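Long-range contacts in phosphoribosylaminoimidazole-succinocarboxamide synthase (Saccharomyces cerevisiae, PDB 2CNQ), which catalyses the ATP-dependent joining of 4-carboxy-5-aminoimidazole ribotide to L-aspartate, giving SAICAR in de novo purine biosynthesis: residues E52-E62 against Q101-V109; G137-P145 against F154-S162. All coordinates share one frame; numbering follows the deposited sequence.

How the contacts relate
How a helix and a hairpin each find a sheet to rest on is illustrated by two contacts in series along one monomer, on opposite sides of its centre, with nearest atoms about 17 Å apart. Contact 1 sets helix 53-67 against the outermost strand of the four-stranded antiparallel sheet and the turn leading into it; contact 2 sets a two-stranded hairpin over the outermost strand of the mixed sheet. They share no element, and both are only partly buried. Contact 1, centred about 12 Å from the centre of the chain, relies on a salt bridge, a guanidinium and a few methyl groups. Contact 2, centred about 20 Å out, is more apolar, with a histidine and a glutamine amide as its polar parts.

Contact 1: residues E52-E62 against Q101-V109; sequences EKGILLTKLSE and QLEDRSLLV
Asp104, third residue of a type II turn from Leu102 to Arg105, meets the helix of 53-62 through both carbonyl and carboxylate. Its O lies 3.5 Å from Ile55 CA in a C-H...O contact, and CG2 of Ile55 rests at 3.9 Å from Asp104 CB. Lys59, its chain bent at the second torsion, folds over the same residue and forms a salt bridge from NZ to Asp104 OD2 at 2.8 Å, meeting the oxygen on its anti side, 27° out of the carboxylate plane.

Arg105 then runs its guanidinium along the start of the helix. Ile55 CG1 covers one face near the rim, 3.8 Å from Arg105 NH2, while Gly54 CA sits obliquely, 3.7 Å from Arg105 NH1. A salt bridge from that NH1 to Asp37, which also accepts from the backbone N of Gly54, fixes the group beside the helix start, where Glu52 is the N-cap residue.

From Ser106 the chain becomes the edge strand of the four-stranded antiparallel sheet, and the axes of helix 53-62 and strand 106-109 approach to 8.8 Å at 45°. Leu107 reaches out to Thr58, with CD2 3.7 Å from Thr58 CG2. That methyl faces the strand because the hydroxyl turns back beside its own backbone N (chi1 -62°) to bond Gly54 O. Glu62 slides past the same CD2, its carboxylate close to the bound aminoimidazole carboxamide ribonucleotide, which the backbone N of Leu108 hydrogen-bonds.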
ATOM      1  N   GLU A  52       6.484  12.715  -7.792  1.00  6.44           N
ATOM      2  CA  GLU A  52       5.704  11.756  -8.553  1.00  6.46           C
ATOM      3  C   GLU A  52       5.502  10.429  -7.902  1.00  5.68           C
ATOM      4  O   GLU A  52       4.920   9.561  -8.479  1.00  5.74           O
ATOM      5  CB  GLU A  52       6.205  11.597  -9.975  0.83  6.57           C
ATOM      6  CG  GLU A  52       6.111  12.883 -10.766  0.83  8.24           C
ATOM      7  CD  GLU A  52       7.253  13.826 -10.494  0.83  9.20           C
ATOM      8  OE1 GLU A  52       8.402  13.365 -10.584  0.83 10.65           O
ATOM      9  OE2 GLU A  52       7.029  15.023 -10.235  0.83 11.01           O
ATOM     10  N   LYS A  53       5.908  10.279  -6.657  1.00  5.60           N
ATOM     11  CA  LYS A  53       5.615   9.048  -5.955  1.00  5.76           C
ATOM     12  C   LYS A  53       4.152   8.746  -5.999  1.00  5.41           C
ATOM     13  O   LYS A  53       3.772   7.607  -6.152  1.00  5.67           O
ATOM     14  CB  LYS A  53       6.097   9.190  -4.543  1.00  6.02           C
ATOM     15  CG  LYS A  53       5.752   8.029  -3.659  1.00  6.53           C
ATOM     16  CD  LYS A  53       6.380   8.201  -2.311  1.00  6.77           C
ATOM     17  CE  LYS A  53       5.862   7.210  -1.322  1.00  7.23           C
ATOM     18  NZ  LYS A  53       4.580   7.646  -0.724  1.00  6.69           N
ATOM     19  N   GLY A  54       3.315   9.757  -5.816  1.00  5.33           N
ATOM     20  CA  GLY A  54       1.909   9.501  -5.813  1.00  5.58           C
ATOM     21  C   GLY A  54       1.385   9.047  -7.122  1.00  5.32           C
ATOM     22  O   GLY A  54       0.433   8.285  -7.188  1.00  5.47           O
ATOM     23  N   ILE A  55       1.986   9.506  -8.197  1.00  5.25           N
ATOM     24  CA  ILE A  55       1.635   8.989  -9.498  1.00  5.33           C
ATOM     25  C   ILE A  55       1.976   7.514  -9.544  1.00  5.29           C
ATOM     26  O   ILE A  55       1.214   6.704  -9.989  1.00  5.67           O
ATOM     27  CB  ILE A  55       2.353   9.762 -10.579  1.00  5.80           C
ATOM     28  CG1 ILE A  55       1.832  11.201 -10.599  1.00  6.06           C
ATOM     29  CG2 ILE A  55       2.148   9.077 -11.896  1.00  6.52           C
ATOM     30  CD1 ILE A  55       2.570  12.083 -11.539  1.00  7.70           C
ATOM     31  N   LEU A  56       3.145   7.157  -9.050  1.00  5.51           N
ATOM     32  CA  LEU A  56       3.535   5.757  -9.038  1.00  5.77           C
ATOM     33  C   LEU A  56       2.600   4.945  -8.224  1.00  5.65           C
ATOM     34  O   LEU A  56       2.181   3.865  -8.641  1.00  5.93           O
ATOM     35  CB  LEU A  56       4.946   5.650  -8.554  1.00  5.95           C
ATOM     36  CG  LEU A  56       5.552   4.275  -8.653  1.00  6.36           C
ATOM     37  CD1 LEU A  56       7.014   4.418  -8.838  1.00  7.28           C
ATOM     38  CD2 LEU A  56       5.286   3.429  -7.453  1.00  6.50           C
ATOM     39  N   LEU A  57       2.223   5.418  -7.062  1.00  5.51           N
ATOM     40  CA  LEU A  57       1.325   4.632  -6.238  1.00  5.49           C
ATOM     41  C   LEU A  57       0.021   4.441  -6.931  1.00  5.31           C
ATOM     42  O   LEU A  57      -0.580   3.391  -6.821  1.00  5.77           O
ATOM     43  CB  LEU A  57       1.089   5.307  -4.926  1.00  5.50           C
ATOM     44  CG  LEU A  57       2.305   5.605  -4.093  1.00  5.99           C
ATOM     45  CD1 LEU A  57       1.875   6.313  -2.857  1.00  7.45           C
ATOM     46  CD2 LEU A  57       3.101   4.386  -3.801  1.00  7.28           C
ATOM     47  N   THR A  58      -0.431   5.461  -7.615  1.00  5.22           N
ATOM     48  CA  THR A  58      -1.671   5.406  -8.309  1.00  5.54           C
ATOM     49  C   THR A  58      -1.587   4.436  -9.433  1.00  5.42           C
ATOM     50  O   THR A  58      -2.395   3.543  -9.566  1.00  6.05           O
ATOM     51  CB  THR A  58      -2.040   6.790  -8.806  1.00  5.47           C
ATOM     52  OG1 THR A  58      -2.198   7.663  -7.703  1.00  6.08           O
ATOM     53  CG2 THR A  58      -3.318   6.781  -9.558  1.00  6.65           C
ATOM     54  N   LYS A  59      -0.607   4.625 -10.294  1.00  5.64           N
ATOM     55  CA  LYS A  59      -0.493   3.794 -11.456  0.50  5.99           C
ATOM     56  C   LYS A  59      -0.255   2.352 -11.099  1.00  5.73           C
ATOM     57  O   LYS A  59      -0.784   1.462 -11.707  1.00  6.20           O
ATOM     58  CB  LYS A  59       0.652   4.315 -12.306  0.47  6.15           C
ATOM     59  CG  LYS A  59       0.443   5.722 -12.831  0.47  7.27           C
ATOM     60  CD  LYS A  59      -0.793   5.933 -13.705  0.47  9.98           C
ATOM     61  CE  LYS A  59      -0.959   7.437 -13.986  0.47 11.19           C
ATOM     62  NZ  LYS A  59      -1.927   7.713 -15.088  0.47 10.62           N
ATOM     63  N   LEU A  60       0.551   2.121 -10.101  1.00  5.54           N
ATOM     64  CA  LEU A  60       0.830   0.764  -9.706  1.00  5.65           C
ATOM     65  C   LEU A  60      -0.415   0.139  -9.115  1.00  5.57           C
ATOM     66  O   LEU A  60      -0.725  -0.987  -9.387  1.00  5.87           O
ATOM     67  CB  LEU A  60       1.999   0.728  -8.772  1.00  5.70           C
ATOM     68  CG  LEU A  60       2.519  -0.649  -8.435  1.00  6.15           C
ATOM     69  CD1 LEU A  60       2.729  -1.524  -9.634  1.00  6.95           C
ATOM     70  CD2 LEU A  60       3.793  -0.487  -7.685  1.00  6.73           C
ATOM     71  N   SER A  61      -1.121   0.903  -8.313  1.00  5.61           N
ATOM     72  CA  SER A  61      -2.378   0.396  -7.827  1.00  5.72           C
ATOM     73  C   SER A  61      -3.269   0.020  -8.956  1.00  5.82           C
ATOM     74  O   SER A  61      -3.894  -1.017  -8.924  1.00  6.07           O
ATOM     75  CB  SER A  61      -3.084   1.432  -6.996  1.00  5.69           C
ATOM     76  OG  SER A  61      -2.451   1.653  -5.768  1.00  6.07           O
ATOM     77  N   GLU A  62      -3.381   0.889  -9.939  1.00  6.01           N
ATOM     78  CA  GLU A  62      -4.232   0.589 -11.064  1.00  6.45           C
ATOM     79  C   GLU A  62      -3.827  -0.666 -11.749  1.00  6.41           C
ATOM     80  O   GLU A  62      -4.655  -1.459 -12.153  1.00  6.75           O
ATOM     81  CB  GLU A  62      -4.250   1.741 -12.037  1.00  6.76           C
ATOM     82  CG  GLU A  62      -4.955   2.961 -11.491  1.00  7.84           C
ATOM     83  CD  GLU A  62      -4.970   4.016 -12.485  1.00  9.78           C
ATOM     84  OE1 GLU A  62      -5.940   4.062 -13.268  1.00 13.21           O
ATOM     85  OE2 GLU A  62      -3.991   4.740 -12.549  1.00 12.48           O
ATOM     86  N   GLN A 101      -2.282  19.288 -10.165  1.00  6.24           N
ATOM     87  CA  GLN A 101      -2.201  18.703  -8.869  1.00  6.68           C
ATOM     88  C   GLN A 101      -2.874  17.362  -8.772  1.00  6.57           C
ATOM     89  O   GLN A 101      -2.733  16.686  -7.736  1.00  8.03           O
ATOM     90  CB  GLN A 101      -2.895  19.585  -7.863  1.00  6.40           C
ATOM     91  CG  GLN A 101      -2.336  20.942  -7.761  1.00  6.32           C
ATOM     92  CD  GLN A 101      -3.011  21.670  -6.660  1.00  6.78           C
ATOM     93  OE1 GLN A 101      -2.836  21.305  -5.507  1.00  7.33           O
ATOM     94  NE2 GLN A 101      -3.864  22.616  -6.980  1.00  6.95           N
ATOM     95  N   LEU A 102      -3.654  17.009  -9.771  1.00  5.56           N
ATOM     96  CA  LEU A 102      -4.475  15.846  -9.695  1.00  5.27           C
ATOM     97  C   LEU A 102      -4.139  14.808 -10.708  1.00  5.37           C
ATOM     98  O   LEU A 102      -4.353  13.637 -10.484  1.00  5.43           O
ATOM     99  CB  LEU A 102      -5.920  16.262  -9.871  1.00  5.41           C
ATOM    100  CG  LEU A 102      -6.452  17.172  -8.775  1.00  5.72           C
ATOM    101  CD1 LEU A 102      -7.831  17.621  -9.139  1.00  7.05           C
ATOM    102  CD2 LEU A 102      -6.434  16.468  -7.443  1.00  6.69           C
ATOM    103  N   GLU A 103      -3.699  15.219 -11.878  1.00  5.49           N
ATOM    104  CA  GLU A 103      -3.595  14.284 -12.949  1.00  5.84           C
ATOM    105  C   GLU A 103      -2.584  13.214 -12.620  1.00  5.56           C
ATOM    106  O   GLU A 103      -1.552  13.468 -12.045  1.00  5.95           O
ATOM    107  CB  GLU A 103      -3.263  14.995 -14.239  0.57  6.16           C
ATOM    108  CG  GLU A 103      -1.904  15.647 -14.243  0.57  6.08           C
ATOM    109  CD  GLU A 103      -1.706  16.592 -15.379  0.57  6.96           C
ATOM    110  OE1 GLU A 103      -2.546  16.647 -16.285  0.57 10.20           O
ATOM    111  OE2 GLU A 103      -0.701  17.313 -15.357  0.57  7.33           O
ATOM    112  N   ASP A 104      -2.930  12.003 -13.009  1.00  5.85           N
ATOM    113  CA  ASP A 104      -2.106  10.819 -12.892  1.00  5.81           C
ATOM    114  C   ASP A 104      -1.897  10.329 -11.507  1.00  5.77           C
ATOM    115  O   ASP A 104      -1.304   9.278 -11.343  1.00  7.05           O
ATOM    116  CB  ASP A 104      -0.773  11.003 -13.594  1.00  6.75           C
ATOM    117  CG  ASP A 104      -0.950  11.244 -15.034  1.00  8.93           C
ATOM    118  OD1 ASP A 104      -0.372  12.207 -15.539  1.00 12.42           O
ATOM    119  OD2 ASP A 104      -1.679  10.455 -15.650  1.00 11.68           O
ATOM    120  N   ARG A 105      -2.411  11.026 -10.519  1.00  5.15           N
ATOM    121  CA  ARG A 105      -2.213  10.624  -9.148  1.00  5.18           C
ATOM    122  C   ARG A 105      -3.533  10.530  -8.431  1.00  5.40           C
ATOM    123  O   ARG A 105      -3.565  10.449  -7.228  1.00  5.69           O
ATOM    124  CB  ARG A 105      -1.325  11.592  -8.423  1.00  5.18           C
ATOM    125  CG  ARG A 105      -1.856  12.984  -8.424  1.00  5.72           C
ATOM    126  CD  ARG A 105      -1.038  13.920  -7.637  1.00  6.14           C
ATOM    127  NE  ARG A 105       0.278  14.131  -8.192  1.00  6.20           N
ATOM    128  CZ  ARG A 105       1.418  13.743  -7.653  1.00  5.62           C
ATOM    129  NH1 ARG A 105       1.451  13.046  -6.564  1.00  5.93           N
ATOM    130  NH2 ARG A 105       2.555  14.080  -8.211  1.00  6.41           N
ATOM    131  N   SER A 106      -4.627  10.511  -9.171  1.00  5.48           N
ATOM    132  CA  SER A 106      -5.929  10.554  -8.580  1.00  5.78           C
ATOM    133  C   SER A 106      -6.746   9.423  -9.068  1.00  6.19           C
ATOM    134  O   SER A 106      -6.801   9.131 -10.251  1.00  7.51           O
ATOM    135  CB  SER A 106      -6.624  11.846  -8.939  1.00  6.41           C
ATOM    136  OG  SER A 106      -5.931  12.940  -8.427  1.00  6.94           O
ATOM    137  N   LEU A 107      -7.462   8.828  -8.151  1.00  6.12           N
ATOM    138  CA  LEU A 107      -8.433   7.823  -8.485  1.00  6.29           C
ATOM    139  C   LEU A 107      -9.767   8.301  -8.038  1.00  5.91           C
ATOM    140  O   LEU A 107      -9.919   8.853  -6.977  1.00  7.06           O
ATOM    141  CB  LEU A 107      -8.104   6.507  -7.820  1.00  6.93           C
ATOM    142  CG  LEU A 107      -6.783   5.946  -8.297  1.00  9.12           C
ATOM    143  CD1 LEU A 107      -6.428   4.767  -7.479  1.00 10.97           C
ATOM    144  CD2 LEU A 107      -6.827   5.568  -9.735  1.00  9.63           C
ATOM    145  N   LEU A 108     -10.743   8.047  -8.860  1.00  6.56           N
ATOM    146  CA  LEU A 108     -12.119   8.258  -8.514  1.00  6.26           C
ATOM    147  C   LEU A 108     -12.589   6.944  -7.969  1.00  6.13           C
ATOM    148  O   LEU A 108     -12.540   5.950  -8.670  1.00  6.57           O
ATOM    149  CB  LEU A 108     -12.882   8.641  -9.756  1.00  7.12           C
ATOM    150  CG  LEU A 108     -14.282   9.069  -9.530  1.00  8.70           C
ATOM    151  CD1 LEU A 108     -14.315  10.376  -8.812  1.00 10.48           C
ATOM    152  CD2 LEU A 108     -14.977   9.164 -10.849  1.00 10.06           C
ATOM    153  N   VAL A 109     -12.981   6.939  -6.715  1.00  6.13           N
ATOM    154  CA  VAL A 109     -13.277   5.700  -6.063  1.00  6.25           C
ATOM    155  C   VAL A 109     -14.582   5.809  -5.373  1.00  6.38           C
ATOM    156  O   VAL A 109     -15.037   6.851  -4.961  1.00  7.37           O
ATOM    157  CB  VAL A 109     -12.179   5.295  -5.073  1.00  6.88           C
ATOM    158  CG1 VAL A 109     -10.839   5.225  -5.785  1.00  7.16           C
ATOM    159  CG2 VAL A 109     -12.101   6.194  -3.913  1.00  7.06           C
TER

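Contact 2: residues G137-P145 against F154-S162; sequences GTVHGLKQP and FPEPIFTPS
A tight beta hairpin, closed by a type I' turn from Val139 to Leu142, lies over the outermost strand of the mixed five-stranded sheet. At its turn His140 lays its ring over Thr160, whose CB stands beneath the centre of one face in a CH-pi contact. At the ring edge, near its plane, ND1 of His140 gives a weak, strongly bent hydrogen bond to Pro161 O at 2.8 Å, with an angle of 121°. Ile174 O is the stronger partner of that nitrogen, and Arg122 bonds NE2 at the other side of the imidazole. With an alanine here, Thr160 CB would probably lose the ring packed on it, and Ile174 O and Arg122 their imidazole partner.

Val139 spreads its two methyls along the strand. Val139 CG1, anti to the backbone N (chi1 175°), lies 3.8 Å from Thr160 CG2 and 4.0 Å from Ile158 CD1, whereas CG2 approaches Phe154 CZ. The same Ile158 CD1 also lies over one face of the Phe154 ring, toward its rim, binding these three apolar side chains together. Farther out, the proline rings of Pro145 and Pro155 touch through CG atoms 3.6 Å apart.

Between these apolar groups Gln144 bends at chi2 (-55°), bringing its amide down toward the strand. Gln144 NE2 donates to Leu142 O at 3.2 Å from above the carbonyl plane, while Gln144 OE1 settles obliquely against the Phe154 ring, 3.3 Å from Phe154 CD1.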
ATOM      1  N   GLY A 137       8.758 -17.288  18.237  0.70  9.10           N
ATOM      2  CA  GLY A 137       8.494 -18.318  17.256  0.70  9.39           C
ATOM      3  C   GLY A 137       7.110 -18.249  16.659  0.70  8.79           C
ATOM      4  O   GLY A 137       6.658 -19.190  16.026  0.70 10.09           O
ATOM      5  N   THR A 138       6.452 -17.111  16.853  0.70  9.61           N
ATOM      6  CA  THR A 138       5.142 -16.881  16.297  0.70 10.17           C
ATOM      7  C   THR A 138       5.183 -15.641  15.457  0.70  9.73           C
ATOM      8  O   THR A 138       6.086 -14.821  15.548  0.70 10.01           O
ATOM      9  CB  THR A 138       4.089 -16.723  17.394  0.70 10.98           C
ATOM     10  OG1 THR A 138       4.493 -15.672  18.268  0.70 12.10           O
ATOM     11  CG2 THR A 138       3.944 -17.988  18.157  0.70 12.66           C
ATOM     12  N   VAL A 139       4.131 -15.465  14.690  0.70  9.90           N
ATOM     13  CA  VAL A 139       3.918 -14.192  14.020  0.70  9.77           C
ATOM     14  C   VAL A 139       2.514 -13.709  14.297  0.70 10.83           C
ATOM     15  O   VAL A 139       1.611 -14.464  14.021  0.70 11.14           O
ATOM     16  CB  VAL A 139       4.165 -14.355  12.536  0.70  9.49           C
ATOM     17  CG1 VAL A 139       3.822 -13.072  11.829  0.70  8.89           C
ATOM     18  CG2 VAL A 139       5.625 -14.740  12.309  0.70  9.11           C
ATOM     19  N   HIS A 140       2.327 -12.490  14.854  1.00 11.07           N
ATOM     20  CA  HIS A 140       0.985 -12.067  15.212  1.00 11.41           C
ATOM     21  C   HIS A 140       0.350 -13.163  16.054  1.00 12.91           C
ATOM     22  O   HIS A 140      -0.831 -13.479  15.955  1.00 14.23           O
ATOM     23  CB  HIS A 140       0.138 -11.729  14.007  1.00 11.11           C
ATOM     24  CG  HIS A 140       0.612 -10.544  13.251  1.00 10.08           C
ATOM     25  ND1 HIS A 140      -0.242  -9.537  12.896  1.00  9.52           N
ATOM     26  CD2 HIS A 140       1.814 -10.187  12.757  1.00 10.81           C
ATOM     27  CE1 HIS A 140       0.403  -8.642  12.162  1.00  9.70           C
ATOM     28  NE2 HIS A 140       1.664  -9.002  12.074  1.00  9.97           N
ATOM     29  N   GLY A 141       1.159 -13.719  16.948  1.00 13.08           N
ATOM     30  CA  GLY A 141       0.700 -14.754  17.836  1.00 13.76           C
ATOM     31  C   GLY A 141       0.532 -16.126  17.231  1.00 13.92           C
ATOM     32  O   GLY A 141       0.275 -17.070  17.959  1.00 17.91           O
ATOM     33  N   LEU A 142       0.757 -16.278  15.929  1.00 12.74           N
ATOM     34  CA  LEU A 142       0.589 -17.544  15.240  1.00 12.42           C
ATOM     35  C   LEU A 142       1.883 -18.327  15.332  1.00 12.88           C
ATOM     36  O   LEU A 142       2.931 -17.849  14.967  1.00 13.85           O
ATOM     37  CB  LEU A 142       0.329 -17.295  13.762  1.00 11.76           C
ATOM     38  CG  LEU A 142      -0.966 -16.557  13.472  1.00 10.61           C
ATOM     39  CD1 LEU A 142      -0.915 -15.999  12.084  1.00 10.77           C
ATOM     40  CD2 LEU A 142      -2.153 -17.479  13.648  1.00 11.96           C
ATOM     41  N   LYS A 143       1.736 -19.650  15.527  0.70 13.52           N
ATOM     42  CA  LYS A 143       2.888 -20.520  15.522  0.70 13.94           C
ATOM     43  C   LYS A 143       3.354 -20.899  14.105  0.70 13.14           C
ATOM     44  O   LYS A 143       2.638 -20.934  13.083  0.70 13.51           O
ATOM     45  CB  LYS A 143       2.740 -21.638  16.518  0.70 14.88           C
ATOM     46  CG  LYS A 143       2.890 -21.085  17.950  0.70 15.42           C
ATOM     47  CD  LYS A 143       1.801 -21.550  18.790  0.70 13.51           C
ATOM     48  CE  LYS A 143       1.686 -23.036  18.459  0.70 16.58           C
ATOM     49  NZ  LYS A 143       0.973 -23.883  19.355  0.70 11.06           N
ATOM     50  N   GLN A 144       4.644 -21.090  14.068  0.70 11.74           N
ATOM     51  CA  GLN A 144       5.392 -21.136  12.860  0.70 10.79           C
ATOM     52  C   GLN A 144       6.316 -22.304  12.944  0.70 10.60           C
ATOM     53  O   GLN A 144       6.605 -22.793  14.011  0.70 10.62           O
ATOM     54  CB  GLN A 144       6.211 -19.855  12.710  0.70 10.44           C
ATOM     55  CG  GLN A 144       5.401 -18.588  12.607  0.70 10.85           C
ATOM     56  CD  GLN A 144       4.401 -18.654  11.502  0.70  9.24           C
ATOM     57  OE1 GLN A 144       4.703 -19.125  10.411  0.70  9.91           O
ATOM     58  NE2 GLN A 144       3.185 -18.200  11.785  0.70  9.21           N
ATOM     59  N   PRO A 145       6.819 -22.772  11.814  0.70 10.69           N
ATOM     60  CA  PRO A 145       7.903 -23.757  11.900  0.70 10.87           C
ATOM     61  C   PRO A 145       9.110 -23.146  12.624  0.70 11.03           C
ATOM     62  O   PRO A 145       9.340 -21.959  12.462  0.70 10.82           O
ATOM     63  CB  PRO A 145       8.216 -24.078  10.434  0.70 11.24           C
ATOM     64  CG  PRO A 145       7.304 -23.266   9.624  0.70 13.10           C
ATOM     65  CD  PRO A 145       6.456 -22.421  10.440  0.70 10.56           C
ATOM     66  N   PHE A 154       7.632 -18.217   4.279  1.00  9.93           N
ATOM     67  CA  PHE A 154       6.787 -19.058   5.071  1.00 10.16           C
ATOM     68  C   PHE A 154       6.338 -20.231   4.227  1.00 10.88           C
ATOM     69  O   PHE A 154       6.251 -20.155   3.044  1.00 11.64           O
ATOM     70  CB  PHE A 154       5.568 -18.302   5.515  1.00  9.91           C
ATOM     71  CG  PHE A 154       5.845 -17.277   6.545  1.00  9.17           C
ATOM     72  CD1 PHE A 154       6.091 -17.636   7.849  1.00 10.16           C
ATOM     73  CD2 PHE A 154       5.827 -15.934   6.226  1.00  9.01           C
ATOM     74  CE1 PHE A 154       6.306 -16.690   8.803  1.00  9.94           C
ATOM     75  CE2 PHE A 154       6.048 -14.993   7.173  1.00  8.48           C
ATOM     76  CZ  PHE A 154       6.295 -15.359   8.461  1.00  9.05           C
ATOM     77  N   PRO A 155       5.959 -21.323   4.860  1.00 12.26           N
ATOM     78  CA  PRO A 155       5.434 -22.436   4.075  1.00 12.63           C
ATOM     79  C   PRO A 155       4.267 -22.061   3.216  1.00 11.48           C
ATOM     80  O   PRO A 155       4.145 -22.509   2.090  1.00 13.48           O
ATOM     81  CB  PRO A 155       5.021 -23.437   5.140  1.00 14.50           C
ATOM     82  CG  PRO A 155       5.817 -23.100   6.313  1.00 14.92           C
ATOM     83  CD  PRO A 155       6.085 -21.649   6.282  1.00 13.25           C
ATOM     84  N   GLU A 156       3.417 -21.208   3.769  1.00 10.99           N
ATOM     85  CA  GLU A 156       2.326 -20.623   3.046  1.00 10.41           C
ATOM     86  C   GLU A 156       2.249 -19.180   3.476  1.00  9.37           C
ATOM     87  O   GLU A 156       2.567 -18.861   4.592  1.00  9.34           O
ATOM     88  CB  GLU A 156       1.017 -21.279   3.417  1.00 11.87           C
ATOM     89  CG  GLU A 156       0.894 -22.707   3.009  1.00 14.26           C
ATOM     90  CD  GLU A 156       0.953 -22.913   1.532  1.00 16.27           C
ATOM     91  OE1 GLU A 156       0.637 -21.980   0.777  1.00 17.25           O
ATOM     92  OE2 GLU A 156       1.283 -24.040   1.113  1.00 19.50           O
ATOM     93  N   PRO A 157       1.810 -18.294   2.607  1.00  9.14           N
ATOM     94  CA  PRO A 157       1.659 -16.920   3.070  1.00  8.82           C
ATOM     95  C   PRO A 157       0.645 -16.837   4.152  1.00  8.34           C
ATOM     96  O   PRO A 157      -0.294 -17.614   4.168  1.00  9.65           O
ATOM     97  CB  PRO A 157       1.180 -16.199   1.819  1.00  9.38           C
ATOM     98  CG  PRO A 157       1.640 -17.056   0.710  1.00 10.45           C
ATOM     99  CD  PRO A 157       1.453 -18.450   1.204  1.00 10.32           C
ATOM    100  N   ILE A 158       0.836 -15.883   5.037  1.00  7.94           N
ATOM    101  CA  ILE A 158      -0.000 -15.780   6.177  1.00  8.02           C
ATOM    102  C   ILE A 158      -0.604 -14.419   6.300  1.00  7.47           C
ATOM    103  O   ILE A 158       0.031 -13.391   6.123  1.00  7.22           O
ATOM    104  CB  ILE A 158       0.718 -16.175   7.429  1.00  8.99           C
ATOM    105  CG1 ILE A 158       2.003 -15.439   7.670  1.00  9.62           C
ATOM    106  CG2 ILE A 158       0.949 -17.699   7.392  1.00 11.60           C
ATOM    107  CD1 ILE A 158       2.576 -15.684   9.011  1.00 10.88           C
ATOM    108  N   PHE A 159      -1.887 -14.425   6.615  1.00  7.96           N
ATOM    109  CA  PHE A 159      -2.610 -13.250   7.005  1.00  7.23           C
ATOM    110  C   PHE A 159      -2.228 -12.879   8.410  1.00  7.00           C
ATOM    111  O   PHE A 159      -2.374 -13.654   9.327  1.00  7.80           O
ATOM    112  CB  PHE A 159      -4.077 -13.576   6.925  1.00  8.03           C
ATOM    113  CG  PHE A 159      -4.965 -12.572   7.579  1.00  7.59           C
ATOM    114  CD1 PHE A 159      -5.779 -12.963   8.615  1.00  8.45           C
ATOM    115  CD2 PHE A 159      -5.053 -11.277   7.135  1.00  8.57           C
ATOM    116  CE1 PHE A 159      -6.681 -12.088   9.161  1.00  8.91           C
ATOM    117  CE2 PHE A 159      -5.920 -10.396   7.716  1.00  8.85           C
ATOM    118  CZ  PHE A 159      -6.746 -10.815   8.721  1.00  9.28           C
ATOM    119  N   THR A 160      -1.733 -11.663   8.559  1.00  6.65           N
ATOM    120  CA  THR A 160      -1.247 -11.185   9.817  1.00  6.67           C
ATOM    121  C   THR A 160      -1.778  -9.789  10.003  1.00  6.10           C
ATOM    122  O   THR A 160      -1.155  -8.817   9.638  1.00  6.92           O
ATOM    123  CB  THR A 160       0.252 -11.247   9.907  1.00  7.23           C
ATOM    124  OG1 THR A 160       0.834 -10.362   8.961  1.00  7.25           O
ATOM    125  CG2 THR A 160       0.770 -12.618   9.652  1.00  8.11           C
ATOM    126  N   PRO A 161      -2.973  -9.657  10.512  1.00  6.24           N
ATOM    127  CA  PRO A 161      -3.606  -8.350  10.541  1.00  6.67           C
ATOM    128  C   PRO A 161      -2.989  -7.434  11.521  1.00  6.55           C
ATOM    129  O   PRO A 161      -2.446  -7.842  12.517  1.00  6.68           O
ATOM    130  CB  PRO A 161      -5.037  -8.666  10.921  1.00  7.47           C
ATOM    131  CG  PRO A 161      -4.926  -9.947  11.679  1.00  7.42           C
ATOM    132  CD  PRO A 161      -3.826 -10.715  11.021  1.00  6.74           C
ATOM    133  N   SER A 162      -3.160  -6.156  11.258  1.00  6.71           N
ATOM    134  CA  SER A 162      -2.921  -5.166  12.249  1.00  7.24           C
ATOM    135  C   SER A 162      -4.134  -4.300  12.365  1.00  7.36           C
ATOM    136  O   SER A 162      -4.957  -4.219  11.481  1.00  7.78           O
ATOM    137  CB  SER A 162      -1.673  -4.392  11.918  1.00  8.71           C
ATOM    138  OG  SER A 162      -1.979  -3.326  11.107  0.62  8.89           O
TER